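Local coordinates for ribosome inactivating type 1 protein (Iris hollandica, PDB 3MVG), which belongs to the type 1 ribosome-inactivating proteins, single-chain plant proteins with a mixed alpha/beta fold, at residues Asn80-Leu85 against Gln93-Asn98; Asn175-Val180 against Arg184-Arg189; Pro219-Leu222 against Gln228-Val231. All blocks are in the same frame, centred on the assembly; numbering follows the deposited sequence.

Three contacts, in series along the chain, sample separate regions of the fold. Contact 1 sets a strand of the six-stranded mixed sheet against a short helix; F82, L84 and Y95 are buried there, with an arginine and a water at the polar margin. Contacts 2 and 3 are antiparallel pairings of two-stranded hairpins, so backbone hydrogen bonds dominate; both also touch the second subunit. Contact 2 sets charged and amide groups against that subunit, whereas contact 3 divides into buried V220, L222 and V230 and exposed P219, K221 and V231. Contacts 1 and 3 lie on opposite sides of the chain's centre, about 41 Å apart between contact centres.

Contact 1 of 3, residues Asn80-Leu85 against Gln93-Asn98; sequences NRFYLL and QVYGNN
With CG beside the backbone N and anti to the carbonyl carbon in both (chi1 -79° and -56°), the side chains of F82 and Y95 cross at about a right angle. Their rings are inclined by 59°, an oblique aromatic pair, and F82 CD2 lies 3.6 Å from Y95 CD2, at the edge of the tyrosine ring. The backbone of Y95 adds a CH-pi contact, its CA sitting over a face of the F82 ring, 4.2 Å from the centroid. L84 reaches the tyrosine differently: its CD1 methyl stands over a face of the Y95 ring, 3.7 Å from the centroid, while CB of V94 lies beyond the opposite face. At the outer margin the extended chain of R81 presents its guanidinium edge to the backbone of N98. NE (2.9 Å) and NH2 (3.0 Å) of R81 both bond to N98 O, the NE bond in the carbonyl plane and the NH2 bond from above it. A water accepts from F82 N and donates to Y95 O at 2.6 Å, bridging strand 81-84 to the end of helix 92-95 within a beta-alpha-beta unit completed by strand 100-101. The chemistry thus divides into a buried aromatic-aliphatic cluster and a polar margin where two donors on one carbonyl oxygen should limit rotation of the guanidinium.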
# COMPACT_ATOMS: atom_id res chain seq x y z
N ASN A 80 -34.46 -1.36 -5.56
CA ASN A 80 -35.35 -0.19 -5.61
C ASN A 80 -36.03 0.18 -4.28
O ASN A 80 -37.13 0.75 -4.27
CB ASN A 80 -36.39 -0.36 -6.73
CG ASN A 80 -36.87 0.97 -7.28
OD1 ASN A 80 -36.12 1.95 -7.33
ND2 ASN A 80 -38.13 1.02 -7.69
N ARG A 81 -35.38 -0.14 -3.16
CA ARG A 81 -35.77 0.38 -1.86
C ARG A 81 -34.53 0.81 -1.09
O ARG A 81 -33.50 0.11 -1.12
CB ARG A 81 -36.57 -0.64 -1.05
CG ARG A 81 -37.25 -0.00 0.16
CD ARG A 81 -38.06 -0.98 0.98
NE ARG A 81 -38.90 -0.25 1.92
CZ ARG A 81 -39.57 -0.79 2.93
NH1 ARG A 81 -39.51 -2.10 3.18
NH2 ARG A 81 -40.29 -0.00 3.72
N PHE A 82 -34.62 1.94 -0.41
CA PHE A 82 -33.55 2.38 0.49
C PHE A 82 -33.76 1.87 1.91
O PHE A 82 -34.90 1.69 2.38
CB PHE A 82 -33.41 3.91 0.48
CG PHE A 82 -32.66 4.45 -0.70
CD1 PHE A 82 -33.32 4.73 -1.90
CD2 PHE A 82 -31.29 4.71 -0.62
CE1 PHE A 82 -32.63 5.24 -3.00
CE2 PHE A 82 -30.60 5.23 -1.72
CZ PHE A 82 -31.27 5.50 -2.90
N TYR A 83 -32.63 1.62 2.57
CA TYR A 83 -32.54 1.12 3.92
C TYR A 83 -31.66 2.10 4.67
O TYR A 83 -30.52 2.35 4.29
CB TYR A 83 -31.93 -0.29 3.90
CG TYR A 83 -32.84 -1.27 3.20
CD1 TYR A 83 -32.77 -1.48 1.82
CD2 TYR A 83 -33.84 -1.92 3.91
CE1 TYR A 83 -33.66 -2.35 1.18
CE2 TYR A 83 -34.74 -2.78 3.28
CZ TYR A 83 -34.64 -2.99 1.91
OH TYR A 83 -35.52 -3.85 1.29
N LEU A 84 -32.21 2.67 5.74
CA LEU A 84 -31.54 3.72 6.50
C LEU A 84 -31.03 3.20 7.81
O LEU A 84 -31.73 2.47 8.51
CB LEU A 84 -32.53 4.86 6.79
CG LEU A 84 -32.74 5.99 5.79
CD1 LEU A 84 -32.70 5.58 4.32
CD2 LEU A 84 -34.06 6.69 6.11
N LEU A 85 -29.81 3.59 8.17
CA LEU A 85 -29.36 3.36 9.54
C LEU A 85 -30.28 4.17 10.49
O LEU A 85 -30.91 5.15 10.07
CB LEU A 85 -27.88 3.70 9.72
CG LEU A 85 -26.92 2.78 8.96
CD1 LEU A 85 -25.53 3.39 8.94
CD2 LEU A 85 -26.88 1.37 9.55
N GLN A 93 -36.67 12.99 -1.06
CA GLN A 93 -36.04 13.33 -2.34
C GLN A 93 -34.92 12.37 -2.72
O GLN A 93 -34.65 12.16 -3.90
CB GLN A 93 -35.52 14.77 -2.33
N VAL A 94 -34.25 11.82 -1.72
CA VAL A 94 -33.13 10.91 -1.96
C VAL A 94 -33.55 9.46 -1.76
O VAL A 94 -33.26 8.61 -2.59
CB VAL A 94 -31.91 11.27 -1.08
CG1 VAL A 94 -30.75 10.30 -1.32
CG2 VAL A 94 -31.46 12.71 -1.35
N TYR A 95 -34.26 9.19 -0.66
CA TYR A 95 -34.53 7.82 -0.22
C TYR A 95 -35.89 7.27 -0.64
O TYR A 95 -36.21 6.12 -0.36
CB TYR A 95 -34.39 7.72 1.30
CG TYR A 95 -33.05 8.16 1.83
CD1 TYR A 95 -32.97 9.04 2.90
CD2 TYR A 95 -31.87 7.69 1.27
CE1 TYR A 95 -31.75 9.45 3.40
CE2 TYR A 95 -30.64 8.09 1.75
CZ TYR A 95 -30.58 8.97 2.82
OH TYR A 95 -29.36 9.37 3.31
N GLY A 96 -36.70 8.10 -1.30
CA GLY A 96 -38.06 7.70 -1.66
C GLY A 96 -39.03 7.90 -0.50
O GLY A 96 -38.65 8.35 0.58
N ASN A 97 -40.29 7.57 -0.75
CA ASN A 97 -41.35 7.84 0.21
C ASN A 97 -41.48 6.80 1.32
O ASN A 97 -41.97 7.12 2.41
CB ASN A 97 -42.69 8.02 -0.50
CG ASN A 97 -42.73 9.27 -1.36
OD1 ASN A 97 -42.02 10.23 -1.10
ND2 ASN A 97 -43.55 9.25 -2.40
N ASN A 98 -41.03 5.58 1.04
CA ASN A 98 -41.15 4.47 1.98
C ASN A 98 -39.86 3.66 2.19
O ASN A 98 -39.88 2.44 2.02
CB ASN A 98 -42.27 3.52 1.55
CG ASN A 98 -43.65 4.09 1.77
OD1 ASN A 98 -44.31 3.79 2.77
ND2 ASN A 98 -44.10 4.93 0.85
O HOH W 1 -36.98 3.63 -0.73

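Contact 2 of 3, residues Asn175-Val180 against Arg184-Arg189; sequences NIIDQV and RYDNFR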
# COMPACT_ATOMS: atom_id res chain seq x y z
N ASN A 175 -3.73 -9.05 -1.09
CA ASN A 175 -4.45 -10.30 -1.17
C ASN A 175 -5.25 -10.48 -2.45
O ASN A 175 -6.01 -11.44 -2.57
CB ASN A 175 -5.29 -10.47 0.09
CG ASN A 175 -4.44 -10.88 1.26
OD1 ASN A 175 -3.85 -11.96 1.23
ND2 ASN A 175 -4.33 -10.02 2.26
N ILE A 176 -5.07 -9.58 -3.40
CA ILE A 176 -5.60 -9.77 -4.74
C ILE A 176 -4.45 -10.30 -5.58
O ILE A 176 -3.52 -9.56 -5.92
CB ILE A 176 -6.17 -8.46 -5.33
CG1 ILE A 176 -7.35 -7.96 -4.48
CG2 ILE A 176 -6.56 -8.66 -6.80
CD1 ILE A 176 -7.77 -6.52 -4.78
N ILE A 177 -4.50 -11.59 -5.89
CA ILE A 177 -3.38 -12.28 -6.50
C ILE A 177 -3.64 -12.30 -7.99
O ILE A 177 -4.14 -13.29 -8.54
CB ILE A 177 -3.24 -13.70 -5.93
CG1 ILE A 177 -3.38 -13.71 -4.40
CG2 ILE A 177 -1.92 -14.34 -6.39
CD1 ILE A 177 -2.39 -12.83 -3.61
N ASP A 178 -3.34 -11.19 -8.65
CA ASP A 178 -3.77 -11.00 -10.03
C ASP A 178 -2.70 -11.32 -11.06
O ASP A 178 -2.90 -11.08 -12.24
CB ASP A 178 -4.37 -9.59 -10.24
CG ASP A 178 -3.37 -8.47 -9.99
OD1 ASP A 178 -2.14 -8.72 -9.93
OD2 ASP A 178 -3.84 -7.32 -9.85
N GLN A 179 -1.58 -11.88 -10.61
CA GLN A 179 -0.55 -12.32 -11.55
C GLN A 179 -0.64 -13.80 -11.90
O GLN A 179 0.17 -14.32 -12.68
CB GLN A 179 0.84 -11.89 -11.11
CG GLN A 179 1.03 -10.36 -11.14
CD GLN A 179 0.54 -9.69 -12.42
OE1 GLN A 179 -0.23 -8.72 -12.37
NE2 GLN A 179 0.98 -10.19 -13.57
N VAL A 180 -1.63 -14.48 -11.32
CA VAL A 180 -1.95 -15.86 -11.67
C VAL A 180 -3.26 -15.88 -12.46
O VAL A 180 -4.06 -14.94 -12.39
CB VAL A 180 -2.02 -16.77 -10.41
CG1 VAL A 180 -0.67 -16.81 -9.68
CG2 VAL A 180 -3.14 -16.32 -9.47
N ARG A 184 -6.68 -15.04 -8.19
CA ARG A 184 -7.09 -15.56 -6.89
C ARG A 184 -7.31 -14.43 -5.90
O ARG A 184 -6.63 -13.41 -5.95
CB ARG A 184 -6.08 -16.57 -6.35
CG ARG A 184 -5.94 -17.81 -7.24
CD ARG A 184 -5.30 -18.98 -6.52
NE ARG A 184 -3.87 -18.79 -6.30
CZ ARG A 184 -2.92 -19.21 -7.14
NH1 ARG A 184 -1.65 -19.00 -6.86
NH2 ARG A 184 -3.25 -19.83 -8.27
N TYR A 185 -8.25 -14.64 -4.98
CA TYR A 185 -8.60 -13.64 -3.98
C TYR A 185 -8.51 -14.21 -2.58
O TYR A 185 -9.36 -15.00 -2.16
CB TYR A 185 -10.03 -13.13 -4.22
CG TYR A 185 -10.21 -12.53 -5.58
CD1 TYR A 185 -10.86 -13.23 -6.60
CD2 TYR A 185 -9.69 -11.27 -5.88
CE1 TYR A 185 -11.01 -12.68 -7.86
CE2 TYR A 185 -9.83 -10.71 -7.13
CZ TYR A 185 -10.49 -11.42 -8.12
OH TYR A 185 -10.64 -10.88 -9.37
N ASP A 186 -7.48 -13.81 -1.85
CA ASP A 186 -7.27 -14.32 -0.50
C ASP A 186 -7.93 -13.42 0.54
O ASP A 186 -8.23 -12.26 0.26
CB ASP A 186 -5.77 -14.42 -0.20
CG ASP A 186 -5.06 -15.42 -1.08
OD1 ASP A 186 -5.70 -16.35 -1.63
OD2 ASP A 186 -3.82 -15.28 -1.23
N ASN A 187 -8.14 -13.97 1.72
CA ASN A 187 -8.79 -13.26 2.82
C ASN A 187 -7.83 -12.97 3.95
O ASN A 187 -6.84 -13.68 4.13
CB ASN A 187 -9.95 -14.10 3.35
CG ASN A 187 -11.10 -14.16 2.39
OD1 ASN A 187 -11.33 -13.24 1.61
ND2 ASN A 187 -11.84 -15.26 2.43
N PHE A 188 -8.14 -11.92 4.70
CA PHE A 188 -7.49 -11.67 5.98
C PHE A 188 -8.57 -11.22 6.95
O PHE A 188 -9.67 -10.86 6.54
CB PHE A 188 -6.36 -10.63 5.85
CG PHE A 188 -6.85 -9.22 5.63
CD1 PHE A 188 -7.15 -8.77 4.35
CD2 PHE A 188 -7.00 -8.34 6.70
CE1 PHE A 188 -7.62 -7.47 4.14
CE2 PHE A 188 -7.45 -7.04 6.50
CZ PHE A 188 -7.76 -6.61 5.22
N ARG A 189 -8.26 -11.25 8.24
CA ARG A 189 -9.12 -10.66 9.25
C ARG A 189 -8.38 -9.50 9.88
O ARG A 189 -7.17 -9.61 10.13
CB ARG A 189 -9.52 -11.69 10.30
CG ARG A 189 -10.45 -12.73 9.73
CD ARG A 189 -10.71 -13.86 10.70
NE ARG A 189 -11.77 -14.73 10.19
CZ ARG A 189 -12.40 -15.65 10.91
NH1 ARG A 189 -12.11 -15.81 12.19
NH2 ARG A 189 -13.35 -16.39 10.35
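Backbone hydrogen bonds join I177 and R184 in both directions: I177 N donates to R184 O at 2.8 Å, and R184 N returns a bond to I177 O at 3.1 Å. A third bond, from D186 N to N175 O (2.9 Å), continues the ladder beyond the non-hydrogen-bonded pair I176 and Y185.

Apolar packing differs between the two faces. On the face of I176 and Y185, the CG2 branch of I176 comes obliquely to the tyrosine ring, 3.9 Å from CE2 of Y185; both side chains also pack on I126 of helix 126-138, and the Y185 hydroxyl is hydrogen-bonded to the backbone oxygen of T11. R184, on the face it shares with I177, bends at chi3 (-73°) over V180 of the following loop. The CG2 methyl of V180 sits over the centre of one guanidinium face, 3.7 Å from R184 CZ.

Polar side chains carry the contact toward the second subunit. The N175 side chain crosses that of D186 at about a right angle, amide and carboxylate planes 62° apart, with N175 OD1 3.4 Å from D186 CB; N175 ND2 comes obliquely to the F188 ring, 3.7 Å from CD1. OD1 accepts from R239 of the second subunit, and ND2 is hydrogen-bonded to T240 of that subunit and to the backbone O of R171 in its own chain. R184 forms a salt bridge with D35 of the second subunit. The D186 carboxylate oxygen OD2 lies 3.6 Å from the I177 CG1 methylene and makes a long, weak ion pair with R239 of the second subunit. Strands 176-177 and 184-185 form a short antiparallel beta hairpin, flanked by N175, V180, D186 and F188, with I177 at the centre of an inverse gamma turn.

Contact 3 of 3, residues Pro219-Leu222 against Gln228-Val231; sequences PVKL and QTVV
P219 is exposed, and its ring atom CB meets the CG1 methyl of V231 at 3.7 Å. V220 contributes through its backbone: its carbonyl oxygen receives a CA-H...O contact from V231 CA, while its side chain packs on helix 201-210. K221 stands opposite V231 as a non-hydrogen-bonded pair, with K221 CA 3.4 Å from V230 O in a second CA-H...O contact. Its CG leaves anti to the backbone N (chi1 -176°), and later bends at chi3 and chi4 fold the chain over T229 at a slant, bringing NZ to 3.9 Å from T229 CG2. L222 is the hydrogen-bonded partner of V230. L222 N donates to V230 O at 2.8 Å, and V230 N returns a bond to L222 O at 2.9 Å. The aliphatic side chains of this pair share the buried face, where L222 also touches D196 and L197 of helix 192-199. T229 N is also hydrogen-bonded to OE1 of Q228 of the second subunit. Segments 219-222 and 229-231 run at 165° to each other, within an antiparallel beta hairpin of strands 215-223 and 229-234 that is linked to helices 192-199 and 201-210 through L222 and V220.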
# COMPACT_ATOMS: atom_id res chain seq x y z
N PRO A 219 0.84 13.67 20.54
CA PRO A 219 1.19 12.41 19.88
C PRO A 219 0.16 11.31 20.11
O PRO A 219 -0.44 11.22 21.18
CB PRO A 219 2.54 12.07 20.50
CG PRO A 219 3.15 13.42 20.77
CD PRO A 219 1.99 14.27 21.23
N VAL A 220 -0.04 10.49 19.08
CA VAL A 220 -1.11 9.49 19.07
C VAL A 220 -0.51 8.09 19.18
O VAL A 220 0.20 7.63 18.29
CB VAL A 220 -1.95 9.60 17.77
CG1 VAL A 220 -3.08 8.57 17.77
CG2 VAL A 220 -2.52 11.01 17.60
N LYS A 221 -0.80 7.41 20.29
CA LYS A 221 -0.35 6.03 20.45
C LYS A 221 -1.31 5.09 19.73
O LYS A 221 -2.53 5.20 19.88
CB LYS A 221 -0.26 5.67 21.93
CG LYS A 221 0.29 4.27 22.19
CD LYS A 221 0.27 3.89 23.67
CE LYS A 221 -1.16 3.72 24.19
NZ LYS A 221 -1.76 2.42 23.83
N LEU A 222 -0.74 4.16 18.97
CA LEU A 222 -1.51 3.16 18.24
C LEU A 222 -1.03 1.76 18.57
O LEU A 222 0.17 1.51 18.63
CB LEU A 222 -1.39 3.37 16.72
CG LEU A 222 -1.95 4.65 16.10
CD1 LEU A 222 -1.60 4.68 14.63
CD2 LEU A 222 -3.45 4.74 16.29
N GLN A 228 2.10 -4.73 21.54
CA GLN A 228 3.04 -3.75 20.99
C GLN A 228 2.36 -2.51 20.44
O GLN A 228 1.25 -2.59 19.88
CB GLN A 228 3.94 -4.40 19.93
CG GLN A 228 4.98 -5.37 20.49
CD GLN A 228 4.46 -6.80 20.66
OE1 GLN A 228 3.66 -7.29 19.86
NE2 GLN A 228 4.93 -7.47 21.71
N THR A 229 3.04 -1.38 20.59
CA THR A 229 2.52 -0.08 20.19
C THR A 229 3.55 0.73 19.44
O THR A 229 4.76 0.46 19.50
CB THR A 229 2.09 0.75 21.42
OG1 THR A 229 3.16 0.79 22.37
CG2 THR A 229 0.85 0.16 22.08
N VAL A 230 3.07 1.72 18.70
CA VAL A 230 3.92 2.77 18.15
C VAL A 230 3.27 4.13 18.47
O VAL A 230 2.10 4.20 18.86
CB VAL A 230 4.12 2.62 16.62
CG1 VAL A 230 4.80 1.29 16.27
CG2 VAL A 230 2.80 2.78 15.86
N VAL A 231 4.03 5.20 18.29
CA VAL A 231 3.51 6.53 18.53
C VAL A 231 3.66 7.36 17.27
O VAL A 231 4.74 7.41 16.67
CB VAL A 231 4.21 7.22 19.73
CG1 VAL A 231 3.68 8.64 19.92
CG2 VAL A 231 4.05 6.39 21.00